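Local atomic coordinates of resiniferatoxin-binding, phosphotriesterase-related protein (PDB entry 3K2G), a protein that binds two zinc ions in a TIM-barrel fold of the phosphotriesterase family and is probably a phosphoric diester hydrolase. Residues B[4-12]-B[199-207]; B[90-98]-B[312-323]. All blocks are in the same frame, centred on the assembly; numbering follows the deposited sequence.

Contact 1 of 2, residues B[4-12]-B[199-207]; sequences SELSPCHVR and QVRTGLPLM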
loop_
_atom_site.group_PDB
_atom_site.type_symbol
_atom_site.label_atom_id
_atom_site.label_comp_id
_atom_site.label_asym_id
_atom_site.label_seq_id
_atom_site.Cartn_x
_atom_site.Cartn_y
_atom_site.Cartn_z
ATOM N N SER B 4 2.782 50.775 13.890
ATOM C CA SER B 4 2.966 49.343 14.096
ATOM C C SER B 4 2.170 48.814 15.292
ATOM O O SER B 4 2.047 49.490 16.317
ATOM C CB SER B 4 4.451 49.037 14.298
ATOM O OG SER B 4 4.653 47.653 14.493
ATOM N N GLU B 5 1.632 47.604 15.149
ATOM C CA GLU B 5 0.850 46.957 16.206
ATOM C C GLU B 5 1.526 45.645 16.589
ATOM O O GLU B 5 0.944 44.811 17.279
ATOM C CB GLU B 5 -0.573 46.651 15.721
ATOM C CG GLU B 5 -1.457 47.860 15.486
ATOM C CD GLU B 5 -2.853 47.476 15.010
ATOM O OE1 GLU B 5 -2.982 46.974 13.872
ATOM O OE2 GLU B 5 -3.822 47.671 15.776
ATOM N N LEU B 6 2.759 45.468 16.131
ATOM C CA LEU B 6 3.512 44.255 16.407
ATOM C C LEU B 6 3.738 43.987 17.885
ATOM O O LEU B 6 4.066 44.893 18.656
ATOM C CB LEU B 6 4.872 44.306 15.712
ATOM C CG LEU B 6 4.896 44.202 14.188
ATOM C CD1 LEU B 6 6.323 44.347 13.688
ATOM C CD2 LEU B 6 4.315 42.872 13.758
ATOM N N SER B 7 3.554 42.731 18.278
ATOM C CA SER B 7 3.799 42.337 19.655
ATOM C C SER B 7 5.281 42.553 19.905
ATOM O O SER B 7 6.094 42.443 18.983
ATOM C CB SER B 7 3.488 40.854 19.855
ATOM O OG SER B 7 4.217 40.340 20.959
ATOM N N PRO B 8 5.659 42.883 21.145
ATOM C CA PRO B 8 7.083 43.088 21.424
ATOM C C PRO B 8 7.825 41.772 21.183
ATOM O O PRO B 8 9.050 41.748 21.088
ATOM C CB PRO B 8 7.087 43.492 22.897
ATOM C CG PRO B 8 5.788 44.213 23.040
ATOM C CD PRO B 8 4.835 43.315 22.286
ATOM N N CYS B 9 7.070 40.676 21.106
ATOM C CA CYS B 9 7.656 39.357 20.860
ATOM C C CYS B 9 7.153 38.733 19.557
ATOM O O CYS B 9 6.844 37.536 19.511
ATOM C CB CYS B 9 7.352 38.410 22.020
ATOM S SG CYS B 9 8.067 38.920 23.598
ATOM N N HIS B 10 7.067 39.539 18.500
ATOM C CA HIS B 10 6.617 39.038 17.201
ATOM C C HIS B 10 7.652 38.032 16.704
ATOM O O HIS B 10 8.758 37.970 17.232
ATOM C CB HIS B 10 6.431 40.196 16.203
ATOM C CG HIS B 10 7.663 41.017 15.980
ATOM N ND1 HIS B 10 8.559 40.756 14.966
ATOM C CD2 HIS B 10 8.147 42.095 16.641
ATOM C CE1 HIS B 10 9.541 41.638 15.012
ATOM N NE2 HIS B 10 9.316 42.462 16.019
ATOM N N VAL B 11 7.296 37.240 15.698
ATOM C CA VAL B 11 8.199 36.207 15.196
ATOM C C VAL B 11 9.565 36.662 14.683
ATOM O O VAL B 11 10.479 35.848 14.551
ATOM C CB VAL B 11 7.504 35.355 14.120
ATOM C CG1 VAL B 11 6.320 34.621 14.751
ATOM C CG2 VAL B 11 7.032 36.237 12.971
ATOM N N ARG B 12 9.716 37.955 14.402
ATOM C CA ARG B 12 11.001 38.461 13.931
ATOM C C ARG B 12 11.715 39.239 15.040
ATOM O O ARG B 12 12.707 39.930 14.790
ATOM C CB ARG B 12 10.807 39.363 12.705
ATOM C CG ARG B 12 10.397 38.633 11.435
ATOM C CD ARG B 12 10.249 39.604 10.268
ATOM N NE ARG B 12 11.432 40.450 10.094
ATOM C CZ ARG B 12 12.593 40.032 9.598
ATOM N NH1 ARG B 12 12.738 38.769 9.218
ATOM N NH2 ARG B 12 13.610 40.880 9.482
ATOM N N GLN B 199 -2.866 37.978 13.211
ATOM C CA GLN B 199 -1.539 37.421 12.985
ATOM C C GLN B 199 -0.708 38.450 12.219
ATOM O O GLN B 199 0.466 38.672 12.527
ATOM C CB GLN B 199 -1.641 36.114 12.194
ATOM C CG GLN B 199 -0.399 35.224 12.237
ATOM C CD GLN B 199 0.777 35.799 11.466
ATOM O OE1 GLN B 199 0.634 36.201 10.311
ATOM N NE2 GLN B 199 1.953 35.824 12.100
ATOM N N VAL B 200 -1.320 39.084 11.225
ATOM C CA VAL B 200 -0.621 40.094 10.431
ATOM C C VAL B 200 -0.288 41.317 11.287
ATOM O O VAL B 200 0.834 41.829 11.253
ATOM C CB VAL B 200 -1.478 40.551 9.222
ATOM C CG1 VAL B 200 -0.763 41.669 8.458
ATOM C CG2 VAL B 200 -1.739 39.370 8.293
ATOM N N ARG B 201 -1.261 41.775 12.067
ATOM C CA ARG B 201 -1.060 42.953 12.906
ATOM C C ARG B 201 -0.083 42.779 14.073
ATOM O O ARG B 201 0.749 43.654 14.309
ATOM C CB ARG B 201 -2.417 43.457 13.412
ATOM C CG ARG B 201 -3.343 43.912 12.286
ATOM C CD ARG B 201 -4.795 44.054 12.739
ATOM N NE ARG B 201 -4.976 45.068 13.779
ATOM C CZ ARG B 201 -6.131 45.301 14.396
ATOM N NH1 ARG B 201 -7.208 44.592 14.078
ATOM N NH2 ARG B 201 -6.211 46.237 15.334
ATOM N N THR B 202 -0.153 41.652 14.781
ATOM C CA THR B 202 0.732 41.421 15.925
ATOM C C THR B 202 2.041 40.698 15.590
ATOM O O THR B 202 3.029 40.821 16.316
ATOM C CB THR B 202 0.018 40.604 17.032
ATOM O OG1 THR B 202 -0.273 39.286 16.547
ATOM C CG2 THR B 202 -1.273 41.284 17.441
ATOM N N GLY B 203 2.046 39.936 14.503
ATOM C CA GLY B 203 3.248 39.212 14.129
ATOM C C GLY B 203 3.473 37.985 15.001
ATOM O O GLY B 203 4.561 37.398 15.003
ATOM N N LEU B 204 2.441 37.594 15.744
ATOM C CA LEU B 204 2.526 36.419 16.616
ATOM C C LEU B 204 2.129 35.155 15.864
ATOM O O LEU B 204 1.407 35.220 14.862
ATOM C CB LEU B 204 1.594 36.572 17.823
ATOM C CG LEU B 204 1.999 37.536 18.936
ATOM C CD1 LEU B 204 0.895 37.596 20.000
ATOM C CD2 LEU B 204 3.318 37.072 19.545
ATOM N N PRO B 205 2.600 33.985 16.336
ATOM C CA PRO B 205 2.271 32.710 15.690
ATOM C C PRO B 205 0.765 32.466 15.734
ATOM O O PRO B 205 0.074 32.985 16.608
ATOM C CB PRO B 205 3.027 31.688 16.533
ATOM C CG PRO B 205 4.194 32.464 17.050
ATOM C CD PRO B 205 3.567 33.781 17.426
ATOM N N LEU B 206 0.270 31.669 14.793
ATOM C CA LEU B 206 -1.151 31.343 14.713
ATOM C C LEU B 206 -1.326 29.829 14.796
ATOM O O LEU B 206 -0.678 29.075 14.071
ATOM C CB LEU B 206 -1.738 31.868 13.400
ATOM C CG LEU B 206 -3.193 31.508 13.083
ATOM C CD1 LEU B 206 -4.123 32.155 14.108
ATOM C CD2 LEU B 206 -3.541 31.981 11.675
HETATM N N MSE B 207 -2.206 29.389 15.687
HETATM C CA MSE B 207 -2.459 27.968 15.885
HETATM C C MSE B 207 -3.928 27.687 15.622
HETATM O O MSE B 207 -4.809 28.331 16.197
HETATM C CB MSE B 207 -2.087 27.569 17.313
HETATM C CG MSE B 207 -2.260 26.079 17.625
HETATM SE SE MSE B 207 -1.682 25.662 19.388
HETATM C CE MSE B 207 0.233 25.704 19.089
HETATM O O HOH W 1 1.438 45.933 12.806
#
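Glu5 turns its CG anti to its own carbonyl carbon (chi1 -69°) and runs on extended, while Arg201 bends at chi3 (62°), and these torsions lay carboxylate and guanidinium side-on with their planes 24° apart. Arg201 NE reaches Glu5 OE1 at 2.8 Å, tilted from the carboxylate plane. The second bond, Arg201 NH2 to Glu5 OE2, is also 2.8 Å and straighter, and each oxygen is met on its syn side. The two-pronged salt bridge fixes the rotation of both groups; Asp155 of helix 150-162 is a second anionic partner of Arg201 NH2. One water accepts from Glu5 N and donates to Arg201 O.

The N-terminal loop here wraps the end of helix 186-202, where the chain turns into strand 206-208 of the parallel barrel sheet. Gly203, with positive phi, ends the helix, and the carbonyls at this end become acceptors for the loop: Ser7 N bonds Thr202 O at 2.8 Å in the carbonyl plane, and Val11 N bonds Gly203 O at 2.8 Å. Between them the chain makes a type I turn from Ser7 to His10. Leu6 CD2 and His10 CB both come close to Thr202 O and crowd around Gly203.

Deeper in, Leu204 CD2 lies 3.7 Å from Ser7 OG, and Val11 CG1 slides past Pro205 CG at 3.8 Å, with Val351 and Phe352 of helix 337-352 also touching Pro205.

Contact 2 of 2, residues B[90-98]-B[312-323]; sequences AEVKQFAAV and TRYGGNGYAFVT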
loop_
_atom_site.group_PDB
_atom_site.type_symbol
_atom_site.label_atom_id
_atom_site.label_comp_id
_atom_site.label_asym_id
_atom_site.label_seq_id
_atom_site.Cartn_x
_atom_site.Cartn_y
_atom_site.Cartn_z
ATOM N N ALA B 90 1.589 19.574 40.160
ATOM C CA ALA B 90 2.333 18.340 40.393
ATOM C C ALA B 90 2.580 17.603 39.077
ATOM O O ALA B 90 3.672 17.084 38.832
ATOM C CB ALA B 90 1.574 17.433 41.362
ATOM N N GLU B 91 1.554 17.560 38.233
ATOM C CA GLU B 91 1.657 16.877 36.949
ATOM C C GLU B 91 2.670 17.567 36.037
ATOM O O GLU B 91 3.392 16.904 35.298
ATOM C CB GLU B 91 0.286 16.830 36.279
ATOM C CG GLU B 91 -0.726 15.906 36.965
ATOM C CD GLU B 91 -0.498 14.430 36.649
ATOM O OE1 GLU B 91 -0.028 14.120 35.531
ATOM O OE2 GLU B 91 -0.806 13.576 37.508
ATOM N N VAL B 92 2.720 18.897 36.094
ATOM C CA VAL B 92 3.660 19.653 35.274
ATOM C C VAL B 92 5.087 19.466 35.787
ATOM O O VAL B 92 6.043 19.451 35.008
ATOM C CB VAL B 92 3.295 21.161 35.251
ATOM C CG1 VAL B 92 4.420 21.975 34.615
ATOM C CG2 VAL B 92 2.007 21.362 34.468
ATOM N N LYS B 93 5.240 19.313 37.097
ATOM C CA LYS B 93 6.569 19.111 37.651
ATOM C C LYS B 93 7.206 17.843 37.091
ATOM O O LYS B 93 8.430 17.720 37.067
ATOM C CB LYS B 93 6.514 19.044 39.175
ATOM C CG LYS B 93 6.271 20.390 39.843
ATOM C CD LYS B 93 6.299 20.249 41.357
ATOM C CE LYS B 93 6.036 21.578 42.048
ATOM N NZ LYS B 93 6.050 21.448 43.533
ATOM N N GLN B 94 6.384 16.898 36.638
ATOM C CA GLN B 94 6.911 15.663 36.062
ATOM C C GLN B 94 7.633 15.968 34.750
ATOM O O GLN B 94 8.670 15.370 34.439
ATOM C CB GLN B 94 5.784 14.671 35.790
ATOM C CG GLN B 94 5.197 14.030 37.020
ATOM C CD GLN B 94 4.092 13.061 36.666
ATOM O OE1 GLN B 94 4.240 12.250 35.747
ATOM N NE2 GLN B 94 2.977 13.135 37.389
ATOM N N PHE B 95 7.065 16.892 33.982
ATOM C CA PHE B 95 7.642 17.304 32.704
ATOM C C PHE B 95 8.974 17.988 32.978
ATOM O O PHE B 95 9.983 17.681 32.346
ATOM C CB PHE B 95 6.691 18.271 31.994
ATOM C CG PHE B 95 7.241 18.854 30.720
ATOM C CD1 PHE B 95 7.740 18.032 29.712
ATOM C CD2 PHE B 95 7.211 20.229 30.507
ATOM C CE1 PHE B 95 8.193 18.570 28.510
ATOM C CE2 PHE B 95 7.660 20.782 29.307
ATOM C CZ PHE B 95 8.152 19.950 28.305
ATOM N N ALA B 96 8.967 18.913 33.931
ATOM C CA ALA B 96 10.184 19.628 34.295
ATOM C C ALA B 96 11.207 18.616 34.812
ATOM O O ALA B 96 12.407 18.748 34.568
ATOM C CB ALA B 96 9.879 20.662 35.372
ATOM N N ALA B 97 10.717 17.596 35.508
ATOM C CA ALA B 97 11.585 16.568 36.062
ATOM C C ALA B 97 12.409 15.845 34.998
ATOM O O ALA B 97 13.481 15.326 35.295
ATOM C CB ALA B 97 10.758 15.562 36.859
ATOM N N VAL B 98 11.906 15.801 33.765
ATOM C CA VAL B 98 12.621 15.138 32.679
ATOM C C VAL B 98 13.232 16.126 31.679
ATOM O O VAL B 98 13.476 15.777 30.523
ATOM C CB VAL B 98 11.704 14.145 31.906
ATOM C CG1 VAL B 98 11.286 12.999 32.822
ATOM C CG2 VAL B 98 10.480 14.867 31.363
ATOM N N THR B 312 -1.605 11.549 35.014
ATOM C CA THR B 312 -1.130 10.311 35.623
ATOM C C THR B 312 -1.918 9.977 36.897
ATOM O O THR B 312 -2.172 8.805 37.200
ATOM C CB THR B 312 0.385 10.386 35.934
ATOM O OG1 THR B 312 0.615 11.274 37.035
ATOM C CG2 THR B 312 1.142 10.905 34.715
ATOM N N ARG B 313 -2.319 11.013 37.624
ATOM C CA ARG B 313 -3.101 10.836 38.843
ATOM C C ARG B 313 -4.361 10.011 38.585
ATOM O O ARG B 313 -4.850 9.313 39.477
ATOM C CB ARG B 313 -3.486 12.204 39.405
ATOM C CG ARG B 313 -4.826 12.255 40.120
ATOM C CD ARG B 313 -4.736 11.779 41.547
ATOM N NE ARG B 313 -6.024 11.894 42.237
ATOM C CZ ARG B 313 -6.910 10.911 42.340
ATOM N NH1 ARG B 313 -6.655 9.726 41.796
ATOM N NH2 ARG B 313 -8.046 11.107 43.000
ATOM N N TYR B 314 -4.891 10.089 37.368
ATOM C CA TYR B 314 -6.100 9.346 37.028
ATOM C C TYR B 314 -5.849 8.175 36.087
ATOM O O TYR B 314 -6.764 7.731 35.390
ATOM C CB TYR B 314 -7.140 10.280 36.413
ATOM C CG TYR B 314 -7.682 11.287 37.392
ATOM C CD1 TYR B 314 -8.493 10.886 38.453
ATOM C CD2 TYR B 314 -7.361 12.639 37.279
ATOM C CE1 TYR B 314 -8.972 11.811 39.380
ATOM C CE2 TYR B 314 -7.833 13.568 38.198
ATOM C CZ TYR B 314 -8.637 13.151 39.246
ATOM O OH TYR B 314 -9.109 14.075 40.151
ATOM N N GLY B 315 -4.616 7.679 36.077
ATOM C CA GLY B 315 -4.277 6.550 35.230
ATOM C C GLY B 315 -3.826 6.911 33.826
ATOM O O GLY B 315 -3.585 6.023 32.999
ATOM N N GLY B 316 -3.707 8.209 33.562
ATOM C CA GLY B 316 -3.294 8.673 32.247
ATOM C C GLY B 316 -1.796 8.834 32.070
ATOM O O GLY B 316 -1.021 8.468 32.948
ATOM N N ASN B 317 -1.395 9.411 30.936
ATOM C CA ASN B 317 0.019 9.594 30.599
ATOM C C ASN B 317 0.697 10.852 31.152
ATOM O O ASN B 317 1.918 10.891 31.278
ATOM C CB ASN B 317 0.178 9.554 29.077
ATOM C CG ASN B 317 -0.279 8.230 28.480
ATOM O OD1 ASN B 317 -0.833 8.185 27.383
ATOM N ND2 ASN B 317 -0.036 7.147 29.198
ATOM N N GLY B 318 -0.087 11.876 31.470
ATOM C CA GLY B 318 0.489 13.099 32.007
ATOM C C GLY B 318 1.174 13.965 30.964
ATOM O O GLY B 318 0.916 13.824 29.766
ATOM N N TYR B 319 2.058 14.854 31.421
ATOM C CA TYR B 319 2.783 15.781 30.546
ATOM C C TYR B 319 4.218 15.362 30.238
ATOM O O TYR B 319 4.903 16.052 29.488
ATOM C CB TYR B 319 2.839 17.184 31.170
ATOM C CG TYR B 319 1.501 17.823 31.448
ATOM C CD1 TYR B 319 0.679 18.257 30.410
ATOM C CD2 TYR B 319 1.041 17.970 32.761
ATOM C CE1 TYR B 319 -0.575 18.821 30.670
ATOM C CE2 TYR B 319 -0.209 18.526 33.029
ATOM C CZ TYR B 319 -1.010 18.948 31.983
ATOM O OH TYR B 319 -2.244 19.490 32.252
ATOM N N ALA B 320 4.684 14.255 30.809
ATOM C CA ALA B 320 6.057 13.814 30.560
ATOM C C ALA B 320 6.142 12.586 29.659
ATOM O O ALA B 320 7.220 12.028 29.455
ATOM C CB ALA B 320 6.763 13.531 31.884
ATOM N N PHE B 321 5.004 12.180 29.109
ATOM C CA PHE B 321 4.931 11.002 28.256
ATOM C C PHE B 321 5.684 11.152 26.929
ATOM O O PHE B 321 6.454 10.279 26.542
ATOM C CB PHE B 321 3.461 10.659 27.994
ATOM C CG PHE B 321 3.263 9.371 27.256
ATOM C CD1 PHE B 321 3.369 8.150 27.920
ATOM C CD2 PHE B 321 2.982 9.373 25.893
ATOM C CE1 PHE B 321 3.198 6.950 27.236
ATOM C CE2 PHE B 321 2.812 8.181 25.199
ATOM C CZ PHE B 321 2.918 6.966 25.875
ATOM N N VAL B 322 5.459 12.254 26.225
ATOM C CA VAL B 322 6.139 12.463 24.954
ATOM C C VAL B 322 7.647 12.340 25.130
ATOM O O VAL B 322 8.312 11.610 24.392
ATOM C CB VAL B 322 5.795 13.845 24.361
ATOM C CG1 VAL B 322 6.770 14.205 23.241
ATOM C CG2 VAL B 322 4.376 13.822 23.812
ATOM N N THR B 323 8.170 13.037 26.134
ATOM C CA THR B 323 9.601 13.042 26.425
ATOM C C THR B 323 10.171 11.716 26.905
ATOM O O THR B 323 11.229 11.285 26.450
ATOM C CB THR B 323 9.947 14.084 27.508
ATOM O OG1 THR B 323 9.496 15.377 27.094
ATOM C CG2 THR B 323 11.448 14.130 27.731
HETATM O O HOH W 2 2.355 14.600 34.303
HETATM O O HOH W 3 3.944 12.211 32.657
#
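Phe95 and Tyr319 meet through their CB atoms, 4.1 Å apart, at the apolar centre of the contact. The Tyr319 ring turns its CD2-CE2 edge to the helix, with CE2 3.9 Å from Val92 CG2 and also against Glu91 CB, while Ala320 CB packs against the backbone of Gln94 and Phe95. Toward the end of the helix, Val98 CG2 and Thr323 CG2 pass each other at 3.8 Å, and Thr323 OG1 sits at the edge of the Phe95 ring, near its plane.

These residues join helix 85-97 of the TIM barrel to the loop leading into helix 321-332, with Ala320 at the N-cap position. Leu32 of strand 31-32 touches both Phe95 and Tyr319, and Tyr319 OH bonds the backbone O of the zinc ligand His36, so Tyr319 belongs to the surroundings of the metal site and not to the metal's own ligands.

Outward, the packing gives way to polar bonds round the Glu91 carboxylate. Glu91 bends at chi2 (-78°), which carries its carboxylate to the 3-10 turn at 312-313. Its OE2 accepts from Thr312 OG1 at 2.7 Å and from Arg313 N at 3.0 Å, both on the syn side; OE1 takes Thr312 N from above the carboxylate plane. Gln94 NE2, its partner almost exactly in the amide plane, donates to Thr312 OG1 at 3.0 Å with an N-H...O angle of 173°. A water near Gln94 OE1 and Asn317 O accepts from Ala320 N, its oxygen 2.9 Å from that nitrogen.

The two contacts lie on opposite sides of the chain's centre, with centres 31 Å apart and nearest atoms about 13 Å apart, and they share no helix or strand. Both are partly buried, and in each a helix meets mostly irregular chain. Contact 1 fastens the N-terminal loop to a helix end, through backbone carbonyls and an arginine-carboxylate pair. In contact 2 the helix presents its flank, and a glutamate receives backbone and hydroxyl donors without a cationic partner across the contact. Contact 2 also stands nearer the zinc site, its Tyr319 side chain about 10 Å from a zinc ion, and borders the second subunit; no other chain of the assembly touches contact 1.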